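Local coordinates for protein OLD nuclease (Thermus scotoductus, PDB 6P74) that degrades linear and supercoiled double-stranded DNA in the 5'-to-3' direction with divalent metal ions, and hydrolyses ATP in a DNA-stimulated manner, at residues A[191-196]-A[217-222]; A[162-167]-A[227-232]; A[136-141]-A[153-158]; A[43-48]-A[88-93]. One frame throughout, in Å; residues are numbered along the deposited sequence.

Contact 1 (A[191-196]-A[217-222]); sequences QIEKTI and IGFGFA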
loop_
_atom_site.group_PDB
_atom_site.type_symbol
_atom_site.label_atom_id
_atom_site.label_comp_id
_atom_site.label_asym_id
_atom_site.label_seq_id
_atom_site.Cartn_x
_atom_site.Cartn_y
_atom_site.Cartn_z
ATOM N N GLN A 191 33.694 15.171 5.810
ATOM C CA GLN A 191 33.423 15.901 4.571
ATOM C C GLN A 191 32.119 15.443 3.921
ATOM O O GLN A 191 31.398 16.264 3.346
ATOM C CB GLN A 191 34.591 15.771 3.588
ATOM C CG GLN A 191 35.742 16.740 3.859
ATOM C CD GLN A 191 36.905 16.577 2.891
ATOM O OE1 GLN A 191 36.705 16.441 1.684
ATOM N NE2 GLN A 191 38.127 16.588 3.418
ATOM N N ILE A 192 31.787 14.153 4.017
ATOM C CA ILE A 192 30.495 13.698 3.531
ATOM C C ILE A 192 29.375 14.300 4.360
ATOM O O ILE A 192 28.364 14.759 3.824
ATOM C CB ILE A 192 30.437 12.167 3.534
ATOM C CG1 ILE A 192 31.470 11.612 2.564
ATOM C CG2 ILE A 192 29.025 11.696 3.190
ATOM C CD1 ILE A 192 31.491 10.104 2.499
ATOM N N GLU A 193 29.547 14.325 5.678
ATOM C CA GLU A 193 28.536 14.890 6.561
ATOM C C GLU A 193 28.361 16.390 6.317
ATOM O O GLU A 193 27.235 16.895 6.308
ATOM C CB GLU A 193 28.935 14.589 8.010
ATOM C CG GLU A 193 28.060 15.162 9.119
ATOM C CD GLU A 193 28.634 14.856 10.512
ATOM O OE1 GLU A 193 28.212 13.851 11.134
ATOM O OE2 GLU A 193 29.524 15.609 10.974
ATOM N N LYS A 194 29.462 17.117 6.100
ATOM C CA LYS A 194 29.367 18.548 5.839
ATOM C C LYS A 194 28.689 18.823 4.498
ATOM O O LYS A 194 27.902 19.767 4.374
ATOM C CB LYS A 194 30.762 19.182 5.901
ATOM C CG LYS A 194 30.850 20.677 5.562
ATOM C CD LYS A 194 32.325 21.155 5.685
ATOM C CE LYS A 194 32.504 22.654 5.420
ATOM N NZ LYS A 194 33.948 23.106 5.478
ATOM N N THR A 195 28.961 18.002 3.487
ATOM C CA THR A 195 28.272 18.180 2.223
ATOM C C THR A 195 26.772 18.003 2.404
ATOM O O THR A 195 25.984 18.846 1.968
ATOM C CB THR A 195 28.824 17.209 1.186
ATOM O OG1 THR A 195 30.159 17.605 0.849
ATOM C CG2 THR A 195 27.919 17.173 -0.080
ATOM N N ILE A 196 26.360 16.928 3.080
ATOM C CA ILE A 196 24.938 16.700 3.334
ATOM C C ILE A 196 24.327 17.885 4.084
ATOM O O ILE A 196 23.348 18.495 3.634
ATOM C CB ILE A 196 24.732 15.384 4.103
ATOM C CG1 ILE A 196 25.275 14.207 3.297
ATOM C CG2 ILE A 196 23.245 15.179 4.444
ATOM C CD1 ILE A 196 25.082 12.844 3.974
ATOM N N ILE A 217 22.644 18.930 11.911
ATOM C CA ILE A 217 22.421 17.782 11.043
ATOM C C ILE A 217 23.737 17.030 10.963
ATOM O O ILE A 217 24.768 17.620 10.627
ATOM C CB ILE A 217 21.934 18.188 9.640
ATOM C CG1 ILE A 217 20.642 19.012 9.719
ATOM C CG2 ILE A 217 21.729 16.967 8.780
ATOM C CD1 ILE A 217 20.141 19.521 8.376
ATOM N N GLY A 218 23.708 15.743 11.295
ATOM C CA GLY A 218 24.924 14.955 11.280
ATOM C C GLY A 218 24.603 13.479 11.359
ATOM O O GLY A 218 23.441 13.071 11.426
ATOM N N PHE A 219 25.667 12.683 11.344
ATOM C CA PHE A 219 25.583 11.242 11.499
ATOM C C PHE A 219 25.450 10.855 12.977
ATOM O O PHE A 219 25.747 11.639 13.883
ATOM C CB PHE A 219 26.826 10.577 10.908
ATOM C CG PHE A 219 26.867 10.558 9.398
ATOM C CD1 PHE A 219 25.790 10.092 8.660
ATOM C CD2 PHE A 219 28.009 10.980 8.721
ATOM C CE1 PHE A 219 25.842 10.064 7.260
ATOM C CE2 PHE A 219 28.067 10.951 7.333
ATOM C CZ PHE A 219 26.993 10.482 6.602
ATOM N N GLY A 220 25.013 9.625 13.206
ATOM C CA GLY A 220 24.888 9.084 14.544
ATOM C C GLY A 220 23.956 7.891 14.539
ATOM O O GLY A 220 23.351 7.553 13.517
ATOM N N PHE A 221 23.851 7.243 15.711
ATOM C CA PHE A 221 22.862 6.178 15.858
ATOM C C PHE A 221 22.012 6.327 17.112
ATOM O O PHE A 221 21.410 5.343 17.556
ATOM C CB PHE A 221 23.496 4.785 15.836
ATOM C CG PHE A 221 24.908 4.764 16.240
ATOM C CD1 PHE A 221 25.257 4.858 17.576
ATOM C CD2 PHE A 221 25.901 4.639 15.286
ATOM C CE1 PHE A 221 26.583 4.842 17.956
ATOM C CE2 PHE A 221 27.230 4.627 15.649
ATOM C CZ PHE A 221 27.574 4.730 16.990
ATOM N N ALA A 222 21.917 7.528 17.676
ATOM C CA ALA A 222 20.984 7.708 18.778
ATOM C C ALA A 222 20.901 9.183 19.112
ATOM O O ALA A 222 21.844 9.938 18.863
ATOM C CB ALA A 222 21.388 6.869 19.998
#

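Contact 2 (A[162-167]-A[227-232]); sequences PVRREF and PFNSLR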
loop_
_atom_site.group_PDB
_atom_site.type_symbol
_atom_site.label_atom_id
_atom_site.label_comp_id
_atom_site.label_asym_id
_atom_site.label_seq_id
_atom_site.Cartn_x
_atom_site.Cartn_y
_atom_site.Cartn_z
ATOM N N PRO A 162 8.709 2.848 30.861
ATOM C CA PRO A 162 9.069 2.844 32.287
ATOM C C PRO A 162 10.572 2.848 32.510
ATOM O O PRO A 162 11.035 3.323 33.555
ATOM C CB PRO A 162 8.415 1.557 32.812
ATOM C CG PRO A 162 8.345 0.671 31.633
ATOM C CD PRO A 162 8.050 1.587 30.473
ATOM N N VAL A 163 11.349 2.345 31.549
ATOM C CA VAL A 163 12.806 2.400 31.645
ATOM C C VAL A 163 13.301 3.813 31.375
ATOM O O VAL A 163 14.059 4.385 32.164
ATOM C CB VAL A 163 13.435 1.391 30.668
ATOM C CG1 VAL A 163 14.921 1.636 30.513
ATOM C CG2 VAL A 163 13.170 -0.016 31.143
ATOM N N ARG A 164 12.886 4.387 30.240
ATOM C CA ARG A 164 13.226 5.767 29.907
ATOM C C ARG A 164 12.901 6.719 31.054
ATOM O O ARG A 164 13.529 7.779 31.184
ATOM C CB ARG A 164 12.479 6.177 28.631
ATOM C CG ARG A 164 12.779 7.567 28.131
ATOM C CD ARG A 164 11.862 7.951 26.981
ATOM N NE ARG A 164 11.944 9.385 26.679
ATOM C CZ ARG A 164 11.138 10.314 27.196
ATOM N NH1 ARG A 164 10.181 9.962 28.044
ATOM N NH2 ARG A 164 11.282 11.594 26.866
ATOM N N ARG A 165 11.934 6.356 31.899
ATOM C CA ARG A 165 11.541 7.209 33.016
ATOM C C ARG A 165 12.626 7.241 34.085
ATOM O O ARG A 165 13.241 8.282 34.329
ATOM C CB ARG A 165 10.209 6.718 33.591
ATOM C CG ARG A 165 9.494 7.677 34.537
ATOM C CD ARG A 165 7.982 7.413 34.496
ATOM N NE ARG A 165 7.662 5.979 34.520
ATOM C CZ ARG A 165 6.587 5.431 33.950
ATOM N NH1 ARG A 165 5.723 6.190 33.292
ATOM N NH2 ARG A 165 6.379 4.119 34.025
ATOM N N GLU A 166 12.889 6.103 34.723
ATOM C CA GLU A 166 13.837 6.048 35.829
ATOM C C GLU A 166 15.287 6.128 35.384
ATOM O O GLU A 166 16.182 5.960 36.221
ATOM C CB GLU A 166 13.627 4.772 36.640
ATOM C CG GLU A 166 12.263 4.678 37.272
ATOM C CD GLU A 166 11.865 3.244 37.522
ATOM O OE1 GLU A 166 12.556 2.574 38.319
ATOM O OE2 GLU A 166 10.880 2.781 36.902
ATOM N N PHE A 167 15.545 6.382 34.106
ATOM C CA PHE A 167 16.918 6.546 33.653
ATOM C C PHE A 167 17.535 7.795 34.270
ATOM O O PHE A 167 16.904 8.855 34.325
ATOM C CB PHE A 167 16.961 6.638 32.137
ATOM C CG PHE A 167 18.350 6.739 31.572
ATOM C CD1 PHE A 167 19.303 5.766 31.862
ATOM C CD2 PHE A 167 18.696 7.792 30.727
ATOM C CE1 PHE A 167 20.581 5.853 31.334
ATOM C CE2 PHE A 167 19.970 7.879 30.185
ATOM C CZ PHE A 167 20.914 6.910 30.491
ATOM N N PRO A 227 18.197 8.097 24.741
ATOM C CA PRO A 227 18.782 6.942 24.035
ATOM C C PRO A 227 17.814 5.784 23.843
ATOM O O PRO A 227 17.874 5.100 22.809
ATOM C CB PRO A 227 19.963 6.553 24.936
ATOM C CG PRO A 227 19.538 6.997 26.298
ATOM C CD PRO A 227 18.755 8.267 26.093
ATOM N N PHE A 228 16.916 5.550 24.804
ATOM C CA PHE A 228 15.919 4.496 24.685
ATOM C C PHE A 228 14.956 4.702 23.507
ATOM O O PHE A 228 14.096 3.847 23.277
ATOM C CB PHE A 228 15.169 4.378 26.012
ATOM C CG PHE A 228 16.067 4.026 27.151
ATOM C CD1 PHE A 228 16.435 2.708 27.377
ATOM C CD2 PHE A 228 16.580 5.006 27.973
ATOM C CE1 PHE A 228 17.285 2.367 28.416
ATOM C CE2 PHE A 228 17.428 4.676 29.012
ATOM C CZ PHE A 228 17.781 3.351 29.238
ATOM N N ASN A 229 15.074 5.790 22.749
ATOM C CA ASN A 229 14.275 5.982 21.541
ATOM C C ASN A 229 14.934 5.427 20.289
ATOM O O ASN A 229 14.312 5.432 19.224
ATOM C CB ASN A 229 13.973 7.466 21.322
ATOM C CG ASN A 229 12.569 7.843 21.756
ATOM O OD1 ASN A 229 11.944 7.151 22.571
ATOM N ND2 ASN A 229 12.065 8.949 21.216
ATOM N N SER A 230 16.167 4.963 20.379
ATOM C CA SER A 230 16.848 4.323 19.266
ATOM C C SER A 230 17.213 2.878 19.571
ATOM O O SER A 230 17.816 2.206 18.722
ATOM C CB SER A 230 18.110 5.119 18.899
ATOM O OG SER A 230 18.201 6.306 19.675
ATOM N N LEU A 231 16.883 2.381 20.758
ATOM C CA LEU A 231 17.180 0.999 21.088
ATOM C C LEU A 231 16.327 0.065 20.231
ATOM O O LEU A 231 15.152 0.329 19.968
ATOM C CB LEU A 231 16.930 0.750 22.571
ATOM C CG LEU A 231 17.997 0.092 23.430
ATOM C CD1 LEU A 231 19.379 0.727 23.259
ATOM C CD2 LEU A 231 17.553 0.194 24.870
ATOM N N ARG A 232 16.935 -1.023 19.777
ATOM C CA ARG A 232 16.229 -2.031 19.010
ATOM C C ARG A 232 16.617 -3.403 19.540
ATOM O O ARG A 232 17.584 -3.546 20.289
ATOM C CB ARG A 232 16.555 -1.900 17.521
ATOM C CG ARG A 232 17.960 -1.401 17.268
ATOM C CD ARG A 232 18.298 -1.391 15.792
ATOM N NE ARG A 232 19.744 -1.467 15.573
ATOM C CZ ARG A 232 20.314 -1.512 14.373
ATOM N NH1 ARG A 232 19.563 -1.488 13.278
ATOM N NH2 ARG A 232 21.634 -1.581 14.263
#

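Contact 3 (A[136-141]-A[153-158]); sequences LFLDHR and GSILGR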
loop_
_atom_site.group_PDB
_atom_site.type_symbol
_atom_site.label_atom_id
_atom_site.label_comp_id
_atom_site.label_asym_id
_atom_site.label_seq_id
_atom_site.Cartn_x
_atom_site.Cartn_y
_atom_site.Cartn_z
ATOM N N LEU A 136 -1.460 1.168 18.717
ATOM C CA LEU A 136 -0.277 0.559 18.130
ATOM C C LEU A 136 -0.705 -0.272 16.930
ATOM O O LEU A 136 -1.602 -1.118 17.037
ATOM C CB LEU A 136 0.442 -0.315 19.154
ATOM C CG LEU A 136 1.474 0.410 20.005
ATOM C CD1 LEU A 136 2.115 -0.562 20.969
ATOM C CD2 LEU A 136 2.528 1.048 19.100
ATOM N N PHE A 137 -0.085 -0.024 15.784
ATOM C CA PHE A 137 -0.382 -0.788 14.579
ATOM C C PHE A 137 0.790 -1.713 14.255
ATOM O O PHE A 137 1.835 -1.261 13.784
ATOM C CB PHE A 137 -0.695 0.135 13.404
ATOM C CG PHE A 137 -1.480 -0.547 12.321
ATOM C CD1 PHE A 137 -0.874 -1.471 11.483
ATOM C CD2 PHE A 137 -2.835 -0.310 12.172
ATOM C CE1 PHE A 137 -1.588 -2.118 10.498
ATOM C CE2 PHE A 137 -3.553 -0.951 11.183
ATOM C CZ PHE A 137 -2.920 -1.865 10.342
ATOM N N LEU A 138 0.615 -3.006 14.488
ATOM C CA LEU A 138 1.607 -4.004 14.082
ATOM C C LEU A 138 1.201 -4.576 12.728
ATOM O O LEU A 138 0.470 -5.564 12.643
ATOM C CB LEU A 138 1.723 -5.103 15.120
ATOM C CG LEU A 138 2.858 -4.975 16.115
ATOM C CD1 LEU A 138 2.761 -3.626 16.800
ATOM C CD2 LEU A 138 2.782 -6.117 17.114
ATOM N N ASP A 139 1.664 -3.944 11.658
ATOM C CA ASP A 139 1.412 -4.485 10.333
ATOM C C ASP A 139 2.601 -5.352 9.938
ATOM O O ASP A 139 3.549 -5.524 10.703
ATOM C CB ASP A 139 1.143 -3.361 9.331
ATOM C CG ASP A 139 2.414 -2.712 8.804
ATOM O OD1 ASP A 139 3.389 -2.546 9.570
ATOM O OD2 ASP A 139 2.429 -2.363 7.604
ATOM N N HIS A 140 2.581 -5.912 8.738
ATOM C CA HIS A 140 3.699 -6.784 8.393
ATOM C C HIS A 140 4.796 -5.734 8.266
ATOM O O HIS A 140 4.940 -5.032 7.263
ATOM C CB HIS A 140 3.357 -7.678 7.224
ATOM C CG HIS A 140 2.801 -8.988 7.669
ATOM N ND1 HIS A 140 1.455 -9.182 7.893
ATOM C CD2 HIS A 140 3.413 -10.144 8.023
ATOM C CE1 HIS A 140 1.256 -10.416 8.317
ATOM N NE2 HIS A 140 2.428 -11.019 8.409
ATOM N N ARG A 141 5.579 -5.634 9.341
ATOM C CA ARG A 141 6.854 -4.939 9.315
ATOM C C ARG A 141 7.882 -6.064 9.330
ATOM O O ARG A 141 8.835 -6.048 8.547
ATOM C CB ARG A 141 7.010 -4.034 10.537
ATOM C CG ARG A 141 8.363 -3.377 10.697
ATOM C CD ARG A 141 8.432 -2.688 12.047
ATOM N NE ARG A 141 8.433 -3.654 13.146
ATOM C CZ ARG A 141 7.833 -3.465 14.320
ATOM N NH1 ARG A 141 7.899 -4.404 15.257
ATOM N NH2 ARG A 141 7.158 -2.348 14.559
ATOM N N GLY A 153 10.075 -0.051 16.712
ATOM C CA GLY A 153 8.820 0.622 16.443
ATOM C C GLY A 153 8.268 1.188 17.728
ATOM O O GLY A 153 8.826 0.995 18.814
ATOM N N SER A 154 7.153 1.905 17.592
ATOM C CA SER A 154 6.473 2.418 18.774
ATOM C C SER A 154 6.079 1.298 19.732
ATOM O O SER A 154 5.772 1.570 20.900
ATOM C CB SER A 154 5.244 3.227 18.355
ATOM O OG SER A 154 4.543 2.582 17.307
ATOM N N ILE A 155 6.106 0.043 19.266
ATOM C CA ILE A 155 5.793 -1.096 20.127
ATOM C C ILE A 155 6.881 -1.294 21.183
ATOM O O ILE A 155 6.601 -1.398 22.385
ATOM C CB ILE A 155 5.597 -2.364 19.277
ATOM C CG1 ILE A 155 5.477 -3.592 20.176
ATOM C CG2 ILE A 155 6.740 -2.521 18.276
ATOM C CD1 ILE A 155 4.353 -3.495 21.179
ATOM N N LEU A 156 8.140 -1.369 20.751
ATOM C CA LEU A 156 9.230 -1.456 21.712
ATOM C C LEU A 156 9.321 -0.181 22.541
ATOM O O LEU A 156 9.550 -0.230 23.756
ATOM C CB LEU A 156 10.540 -1.724 20.976
ATOM C CG LEU A 156 11.746 -2.060 21.845
ATOM C CD1 LEU A 156 11.470 -3.286 22.739
ATOM C CD2 LEU A 156 12.919 -2.311 20.928
ATOM N N GLY A 157 9.111 0.974 21.898
ATOM C CA GLY A 157 9.101 2.233 22.628
ATOM C C GLY A 157 8.135 2.230 23.796
ATOM O O GLY A 157 8.456 2.719 24.883
ATOM N N ARG A 158 6.936 1.680 23.595
ATOM C CA ARG A 158 6.002 1.639 24.712
ATOM C C ARG A 158 6.507 0.697 25.800
ATOM O O ARG A 158 6.284 0.952 26.990
ATOM C CB ARG A 158 4.603 1.256 24.214
ATOM C CG ARG A 158 3.561 1.015 25.298
ATOM C CD ARG A 158 3.368 2.238 26.201
ATOM N NE ARG A 158 2.527 1.946 27.371
ATOM C CZ ARG A 158 2.964 1.397 28.511
ATOM N NH1 ARG A 158 4.245 1.059 28.660
ATOM N NH2 ARG A 158 2.116 1.179 29.512
#

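Contact 4 (A[43-48]-A[88-93]); sequences LVLGDV and TAFRLT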
loop_
_atom_site.group_PDB
_atom_site.type_symbol
_atom_site.label_atom_id
_atom_site.label_comp_id
_atom_site.label_asym_id
_atom_site.label_seq_id
_atom_site.Cartn_x
_atom_site.Cartn_y
_atom_site.Cartn_z
ATOM N N LEU A 43 -5.900 5.135 10.080
ATOM C CA LEU A 43 -5.982 6.485 9.531
ATOM C C LEU A 43 -6.361 7.487 10.604
ATOM O O LEU A 43 -5.818 8.597 10.653
ATOM C CB LEU A 43 -7.023 6.528 8.413
ATOM C CG LEU A 43 -6.495 6.427 6.999
ATOM C CD1 LEU A 43 -7.632 6.495 5.998
ATOM C CD2 LEU A 43 -5.549 7.569 6.823
ATOM N N VAL A 44 -7.316 7.118 11.455
ATOM C CA VAL A 44 -7.822 8.033 12.467
ATOM C C VAL A 44 -6.920 8.055 13.693
ATOM O O VAL A 44 -6.701 9.113 14.298
ATOM C CB VAL A 44 -9.259 7.636 12.831
ATOM C CG1 VAL A 44 -9.874 8.672 13.769
ATOM C CG2 VAL A 44 -10.066 7.481 11.567
ATOM N N LEU A 45 -6.378 6.894 14.076
ATOM C CA LEU A 45 -5.748 6.717 15.380
ATOM C C LEU A 45 -4.312 6.229 15.324
ATOM O O LEU A 45 -3.731 5.968 16.384
ATOM C CB LEU A 45 -6.576 5.754 16.240
ATOM C CG LEU A 45 -8.003 6.238 16.514
ATOM C CD1 LEU A 45 -8.771 5.170 17.259
ATOM C CD2 LEU A 45 -7.997 7.593 17.277
ATOM N N GLY A 46 -3.733 6.081 14.135
ATOM C CA GLY A 46 -2.334 5.739 14.002
ATOM C C GLY A 46 -1.473 6.928 14.375
ATOM O O GLY A 46 -1.957 7.970 14.819
ATOM N N ASP A 47 -0.165 6.773 14.187
ATOM C CA ASP A 47 0.749 7.780 14.701
ATOM C C ASP A 47 1.047 8.899 13.697
ATOM O O ASP A 47 1.977 9.677 13.919
ATOM C CB ASP A 47 2.040 7.119 15.197
ATOM C CG ASP A 47 2.553 6.065 14.254
ATOM O OD1 ASP A 47 2.104 6.058 13.089
ATOM O OD2 ASP A 47 3.391 5.239 14.684
ATOM N N VAL A 48 0.265 9.024 12.627
ATOM C CA VAL A 48 0.356 10.151 11.704
ATOM C C VAL A 48 -0.936 10.955 11.786
ATOM O O VAL A 48 -2.029 10.406 11.600
ATOM C CB VAL A 48 0.616 9.689 10.260
ATOM C CG1 VAL A 48 -0.094 10.614 9.266
ATOM C CG2 VAL A 48 2.098 9.685 9.990
ATOM N N THR A 88 -16.683 11.085 22.842
ATOM C CA THR A 88 -16.731 9.626 22.810
ATOM C C THR A 88 -16.439 9.052 21.426
ATOM O O THR A 88 -16.590 7.839 21.228
ATOM C CB THR A 88 -18.096 9.126 23.310
ATOM O OG1 THR A 88 -19.093 9.340 22.304
ATOM C CG2 THR A 88 -18.509 9.876 24.580
ATOM N N ALA A 89 -16.023 9.877 20.466
ATOM C CA ALA A 89 -15.762 9.369 19.124
ATOM C C ALA A 89 -15.118 10.462 18.291
ATOM O O ALA A 89 -15.255 11.649 18.582
ATOM C CB ALA A 89 -17.042 8.875 18.441
ATOM N N PHE A 90 -14.407 10.035 17.252
ATOM C CA PHE A 90 -13.832 10.908 16.245
ATOM C C PHE A 90 -14.414 10.534 14.892
ATOM O O PHE A 90 -14.642 9.351 14.622
ATOM C CB PHE A 90 -12.318 10.769 16.199
ATOM C CG PHE A 90 -11.645 11.018 17.500
ATOM C CD1 PHE A 90 -12.134 11.978 18.381
ATOM C CD2 PHE A 90 -10.493 10.330 17.833
ATOM C CE1 PHE A 90 -11.497 12.232 19.582
ATOM C CE2 PHE A 90 -9.838 10.579 19.037
ATOM C CZ PHE A 90 -10.342 11.519 19.913
ATOM N N ARG A 91 -14.661 11.536 14.043
ATOM C CA ARG A 91 -15.165 11.305 12.691
ATOM C C ARG A 91 -14.227 11.961 11.690
ATOM O O ARG A 91 -14.082 13.188 11.686
ATOM C CB ARG A 91 -16.585 11.835 12.488
ATOM C CG ARG A 91 -17.104 11.480 11.108
ATOM C CD ARG A 91 -18.214 12.375 10.631
ATOM N NE ARG A 91 -19.436 12.186 11.398
ATOM C CZ ARG A 91 -20.106 13.174 11.983
ATOM N NH1 ARG A 91 -19.673 14.427 11.874
ATOM N NH2 ARG A 91 -21.217 12.914 12.663
ATOM N N LEU A 92 -13.603 11.141 10.840
ATOM C CA LEU A 92 -12.668 11.617 9.831
ATOM C C LEU A 92 -13.393 11.641 8.494
ATOM O O LEU A 92 -13.911 10.612 8.045
ATOM C CB LEU A 92 -11.421 10.734 9.760
ATOM C CG LEU A 92 -10.337 11.154 8.754
ATOM C CD1 LEU A 92 -9.776 12.503 9.107
ATOM C CD2 LEU A 92 -9.211 10.124 8.689
ATOM N N THR A 93 -13.453 12.815 7.877
ATOM C CA THR A 93 -14.121 12.978 6.597
ATOM C C THR A 93 -13.103 13.436 5.566
ATOM O O THR A 93 -12.236 14.262 5.862
ATOM C CB THR A 93 -15.275 13.993 6.677
ATOM O OG1 THR A 93 -16.171 13.638 7.739
ATOM C CG2 THR A 93 -16.044 14.014 5.371
#

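Contact 1 (A[191-196]-A[217-222])
Glu193 reaches from helix 187-205 to the edge of strand 217-220 and takes a backbone hydrogen bond there. Its chain is extended, with CG anti to the backbone N (chi1 176°), which carries the carboxylate past Gly218 to the amide of Phe219. Phe219 N donates to Glu193 OE1 at 2.8 Å in a nearly straight bond (176°), meeting the oxygen on its anti side and 26° out of the carboxylate plane. The fit beside this bond is close: Glu193 OE1 lies 3.5 Å from Gly218 CA, a position where the strand carries no side chain.

The Phe219 ring fills the buried side. Its CD2 and CE2 each lie 3.8 Å from Glu193 CB, Ile192 CG2 comes up at the ring edge near CZ, and Ile196 CD1 approaches the same CZ at 4.0 Å. Val189 of the helix adds to this apolar patch. By contrast, Glu193 and Gly218 remain partly open to solvent, whereas Phe219, Ile192 and Ile196 are buried.

Residues 217-220 also form an antiparallel ladder with a strand of the second subunit, so the whole is a helix laid on an intersubunit beta-sheet, within the dimerization domain of this homodimeric nuclease.

Contact 2 (A[162-167]-A[227-232])
Phe228 projects from a short 3-10 turn onto the end of helix 154-166, where it is received by Val163 and Arg164 of the helix's last turn and Phe167 just after it. This is a 3-10 turn packed on the C-terminal end of a helix, within the dimerization domain. The turn lies in the connection between strands 217-220 and 232-235, and no hydrogen bond crosses between the two segments.

Phe228 presents its edge to a face of Phe167 in a T-shaped pair, with centroids 5.0 Å apart and planes at 79°. The leading atom is Phe228 CE2, which lies 3.4 Å from Phe167 CG and is displaced toward the rim of that ring. Phe167 is brought under this edge by a first torsion that sets CG anti to its backbone N (chi1 -177°).

A CH-pi contact serves a face of Phe228. Val163 CG1 sits over that face, 3.7 Å from the ring centroid and 29° off the normal, so the valine branch and the Phe167 ring hold the phenyl group by a face and by its edge. The backbone N of Arg164 lies over the same face, farther from the ring plane.

In the apolar packing, Pro227 CG approaches Phe167 CE2 obliquely at 4.0 Å, and Val163 also packs on Val189 of the second subunit. Among the polar groups, Arg164, on the solvent side, has an extended chain whose NE is hydrogen-bonded to Asn226 OD1, just ahead of the turn. The turn itself is closed by Ser230 N, which donates to Pro227 O at 3.0 Å.

Contact 3 (A[136-141]-A[153-158])
Ile155, in the first turn of helix 154-166, meets three side chains of segment 136-141. The strand belongs to the mixed sheet of the P-loop NTPase-like ATPase domain, of which 135-138 is an outermost strand within the chain, and the helix opens the dimerization domain.

In the first shell, Leu136 lies across Ile155 nearly at right angles, its CD1 3.7 Å from Ile155 CD1. The other branch, Leu136 CD2, lies 3.1 Å from Ser154 OG, a close contact of methyl and hydroxyl. Leu138 CD1 reaches Ile155 CB at 4.0 Å, again crosswise. Arg141 brings its guanidinium edge to the isoleucine, with NH1 3.7 Å from Ile155 CG2. The arginine chain gets there by bending at chi3 (68°), and Gly153 N lies over a face of the guanidinium.

A second shell positions these groups. Backbone hydrogen bonds to strand 272-276 fix Leu136 (with Thr272 and Ile274) and Leu138 (with Ile274 and Glu276). Helix 246-266 packs on the same apolar layer, with Ile259 and Phe263 on Ile155. Arg158 turns its guanidinium away to a salt bridge with Glu268 and a hydrogen bond to Lys269 O.

Gly153 occupies the N-cap position, and its O accepts the first-turn hydrogen bond from Gly157 N at 3.1 Å.

Contact 4 (A[43-48]-A[88-93])
Val44 sits in the last turn of helix 34-45 with its CB directed toward strand 85-97, and its two methyl groups divide the strand between them. From CB, CG1, anti to the backbone N (chi1 -173°), goes to Phe90, where it lies 4.0 Å from Phe90 CB and near the plane of the ring at its edge. The other branch, CG2, turns to Leu92: Leu92 CB and Leu92 CD2 are each 4.0 Å away, and the valine and leucine lie side by side, running antiparallel. One branched residue of the helix thus sits between two strand residues that face the same way, while the intervening Arg91 points to the other side of the strand and forms a salt bridge with Glu106.

The helix begins within the Walker A P-loop, at Lys34 and Thr35; residues 31-35 of that loop are inferred to bind ATP. The strand belongs to the antiparallel sheet of the ATPase domain. Here the C-terminal end of the P-loop helix rests on that sheet, consistent with an ABC-type ATPase fold. Ile72 and Leu105, from the strands on either side of 85-97, also touch Val44.

The helix neighbours of Val44 extend the packing in both directions. Leu45 CD2 meets the edge of the Phe90 ring in its plane, 3.7 Å from Phe90 CD2, the leucine standing roughly perpendicular to the phenylalanine. Phe76 makes an edge-to-face pair with the same ring. Toward the other end, Leu43 CB lies 4.2 Å from Leu92 CD2.

How the contacts relate
From the N terminus, contact 4 closes first, joining the end of the P-loop helix to strand 85-97 of the antiparallel sheet. Contact 3 follows in series, a short loop that ties an outermost strand of the mixed sheet to the start of helix 154-166; Ser154 and Asp47 bring it against contact 4. The far end of that helix opens contact 2, whose long loop closes at 227-232 and has contact 1 nested within it. Leu156 packs on Leu231 and Arg232 between contacts 3 and 2, and Ser230 meets Phe221 and Ala222 between contacts 2 and 1. The series thus passes from the ATPase core to the second subunit, which contacts 1 and 2 touch and contact 3 reaches through Leu156.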